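Local structure of 4-hydroxy-3-methylbut-2-enyl diphosphate reductase (Aquifex aeolicus, 3DNF) at residues T110-F115 with E185-N190. The protein catalyses the last step of the non-mevalonate pathway, reducing HMBPP to a mixture of isopentenyl and dimethylallyl diphosphate with an iron-sulfur cluster. Residues are numbered along the deposited sequence; the frame is centred on the assembly and turned at random. Where two conformers were deposited one is given.
Sequences TREGYF and EVKVIN
The phenol ring of Tyr114 projects between Glu185 and Lys187 of strand 185-189 and crosses both side chains at about a right angle. Lys187 meets it obliquely through its alkyl chain: Lys187 CB lies 3.5 Å from Tyr114 CZ, and Lys187 CD sits near Tyr114 CE2. On the Glu185 flank the carboxylate, also oblique, is tilted 62° from the ring plane. There Glu185 OE2 comes within 2.7 Å of Tyr114 OH, a weak and doubtful hydrogen bond, since Glu185 has two conformers. The stronger partner of Glu185 OE2 is Arg158, which forms a salt bridge with it and a cation-pi contact with Tyr114.

Lys187 is fully extended, with CG anti to the backbone N (chi1 176°), and this carries its ammonium past the ring to Glu112. Lys187 NZ donates to Glu112 OE1 at 2.7 Å, a salt bridge. It arrives on the syn side of the carboxylate, 21° out of its plane. Gln108 holds the other oxygen, Glu112 OE2, which should help fix the carboxylate's rotation. A leucine at Tyr114 would probably deprive Arg158 of its cation-pi partner and the Lys187 alkyl chain of the ring it packs on.

Glu112 and Tyr114 lie in the turn that follows helix 97-111. Gly113, with positive phi, ends that helix in a Schellman motif, and the chain then enters strand 115-119. Strand 185-189 is the outermost strand of the same parallel sheet within this chain, with strand 158-163 between the two. Lys187 and Tyr114 also rest on Leu109 of helix 97-111, while Val186 and Val188 pack against helix 169-182. Beyond the edge, strand 185-189 pairs antiparallel with a strand of the second subunit, where Lys187 forms a salt bridge with Glu185 of that subunit, and the sheet continues through the dimer interface.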
loop_
_atom_site.group_PDB
_atom_site.type_symbol
_atom_site.label_atom_id
_atom_site.label_comp_id
_atom_site.label_asym_id
_atom_site.label_seq_id
_atom_site.Cartn_x
_atom_site.Cartn_y
_atom_site.Cartn_z
ATOM N N THR B 110 8.235 -8.765 -13.665
ATOM C CA THR B 110 9.214 -9.866 -13.693
ATOM C C THR B 110 10.577 -9.406 -14.275
ATOM O O THR B 110 11.642 -9.651 -13.678
ATOM C CB THR B 110 8.614 -11.050 -14.497
ATOM O OG1 THR B 110 7.481 -11.575 -13.773
ATOM C CG2 THR B 110 9.681 -12.141 -14.745
ATOM N N ARG B 111 10.538 -8.728 -15.421
ATOM C CA ARG B 111 11.743 -8.148 -16.027
ATOM C C ARG B 111 12.492 -7.209 -15.074
ATOM O O ARG B 111 13.717 -7.157 -15.071
ATOM C CB ARG B 111 11.422 -7.424 -17.333
ATOM C CG ARG B 111 10.899 -8.358 -18.437
ATOM C CD ARG B 111 10.884 -7.648 -19.811
ATOM N NE ARG B 111 9.943 -6.522 -19.861
ATOM C CZ ARG B 111 8.651 -6.599 -20.210
ATOM N NH1 ARG B 111 8.080 -7.750 -20.556
ATOM N NH2 ARG B 111 7.916 -5.501 -20.224
ATOM N N GLU B 112 11.742 -6.528 -14.211
ATOM C CA GLU B 112 12.295 -5.584 -13.260
ATOM C C GLU B 112 12.734 -6.263 -11.954
ATOM O O GLU B 112 13.235 -5.593 -11.086
ATOM C CB GLU B 112 11.286 -4.446 -13.012
ATOM C CG GLU B 112 10.981 -3.613 -14.305
ATOM C CD GLU B 112 9.874 -2.559 -14.128
ATOM O OE1 GLU B 112 9.217 -2.553 -13.072
ATOM O OE2 GLU B 112 9.642 -1.737 -15.054
ATOM N N GLY B 113 12.541 -7.576 -11.848
ATOM C CA GLY B 113 13.135 -8.355 -10.757
ATOM C C GLY B 113 12.198 -8.482 -9.557
ATOM O O GLY B 113 12.646 -8.805 -8.451
ATOM N N TYR B 114 10.907 -8.225 -9.746
ATOM C CA TYR B 114 9.960 -8.359 -8.617
ATOM C C TYR B 114 9.333 -9.744 -8.480
ATOM O O TYR B 114 9.127 -10.439 -9.486
ATOM C CB TYR B 114 8.776 -7.368 -8.735
ATOM C CG TYR B 114 9.180 -5.932 -8.580
ATOM C CD1 TYR B 114 9.278 -5.356 -7.326
ATOM C CD2 TYR B 114 9.538 -5.151 -9.708
ATOM C CE1 TYR B 114 9.681 -4.030 -7.180
ATOM C CE2 TYR B 114 9.931 -3.833 -9.574
ATOM C CZ TYR B 114 10.005 -3.274 -8.299
ATOM O OH TYR B 114 10.406 -1.983 -8.156
ATOM N N PHE B 115 9.029 -10.130 -7.236
ATOM C CA PHE B 115 8.141 -11.270 -6.957
ATOM C C PHE B 115 6.706 -10.710 -7.065
ATOM O O PHE B 115 6.417 -9.705 -6.468
ATOM C CB PHE B 115 8.377 -11.759 -5.531
ATOM C CG PHE B 115 7.476 -12.890 -5.113
ATOM C CD1 PHE B 115 7.816 -14.210 -5.407
ATOM C CD2 PHE B 115 6.286 -12.635 -4.417
ATOM C CE1 PHE B 115 6.979 -15.275 -5.008
ATOM C CE2 PHE B 115 5.439 -13.694 -4.012
ATOM C CZ PHE B 115 5.798 -15.012 -4.292
ATOM N N GLU B 185 10.898 -2.960 -0.683
ATOM C CA GLU B 185 10.538 -2.227 -1.867
ATOM C C GLU B 185 9.307 -2.834 -2.515
ATOM O O GLU B 185 9.251 -4.027 -2.790
ATOM C CB GLU B 185 11.715 -2.206 -2.835
ATOM C CG GLU B 185 11.370 -1.673 -4.156
ATOM C CD GLU B 185 12.554 -1.587 -5.080
ATOM O OE1 GLU B 185 13.686 -1.311 -4.611
ATOM O OE2 GLU B 185 12.330 -1.778 -6.293
ATOM N N VAL B 186 8.300 -1.991 -2.732
ATOM C CA VAL B 186 7.067 -2.479 -3.309
ATOM C C VAL B 186 6.779 -1.638 -4.544
ATOM O O VAL B 186 6.856 -0.420 -4.480
ATOM C CB VAL B 186 5.870 -2.361 -2.331
ATOM C CG1 VAL B 186 4.561 -2.687 -3.076
ATOM C CG2 VAL B 186 6.062 -3.307 -1.169
ATOM N N LYS B 187 6.424 -2.280 -5.660
ATOM C CA LYS B 187 5.936 -1.534 -6.805
ATOM C C LYS B 187 4.516 -1.962 -7.122
ATOM O O LYS B 187 4.228 -3.144 -7.215
ATOM C CB LYS B 187 6.831 -1.723 -8.039
ATOM C CG LYS B 187 6.303 -1.048 -9.292
ATOM C CD LYS B 187 7.400 -0.958 -10.331
ATOM C CE LYS B 187 6.902 -0.493 -11.678
ATOM N NZ LYS B 187 8.077 -0.207 -12.565
ATOM N N VAL B 188 3.618 -0.991 -7.275
ATOM C CA VAL B 188 2.241 -1.295 -7.562
ATOM C C VAL B 188 1.878 -0.759 -8.915
ATOM O O VAL B 188 2.135 0.405 -9.230
ATOM C CB VAL B 188 1.296 -0.600 -6.535
ATOM C CG1 VAL B 188 -0.199 -0.918 -6.794
ATOM C CG2 VAL B 188 1.729 -0.926 -5.108
ATOM N N ILE B 189 1.332 -1.645 -9.748
ATOM C CA ILE B 189 0.707 -1.170 -10.968
ATOM C C ILE B 189 -0.796 -1.426 -10.815
ATOM O O ILE B 189 -1.265 -2.585 -10.827
ATOM C CB ILE B 189 1.283 -1.873 -12.203
ATOM C CG1 ILE B 189 2.797 -1.622 -12.278
ATOM C CG2 ILE B 189 0.481 -1.399 -13.484
ATOM C CD1 ILE B 189 3.485 -2.486 -13.346
ATOM N N ASN B 190 -1.537 -0.336 -10.636
ATOM C CA ASN B 190 -2.967 -0.457 -10.355
ATOM C C ASN B 190 -3.743 -0.791 -11.631
ATOM O O ASN B 190 -4.038 0.084 -12.439
ATOM C CB ASN B 190 -3.541 0.802 -9.709
ATOM C CG ASN B 190 -5.009 0.627 -9.284
ATOM O OD1 ASN B 190 -5.732 -0.251 -9.791
ATOM N ND2 ASN B 190 -5.449 1.453 -8.389
#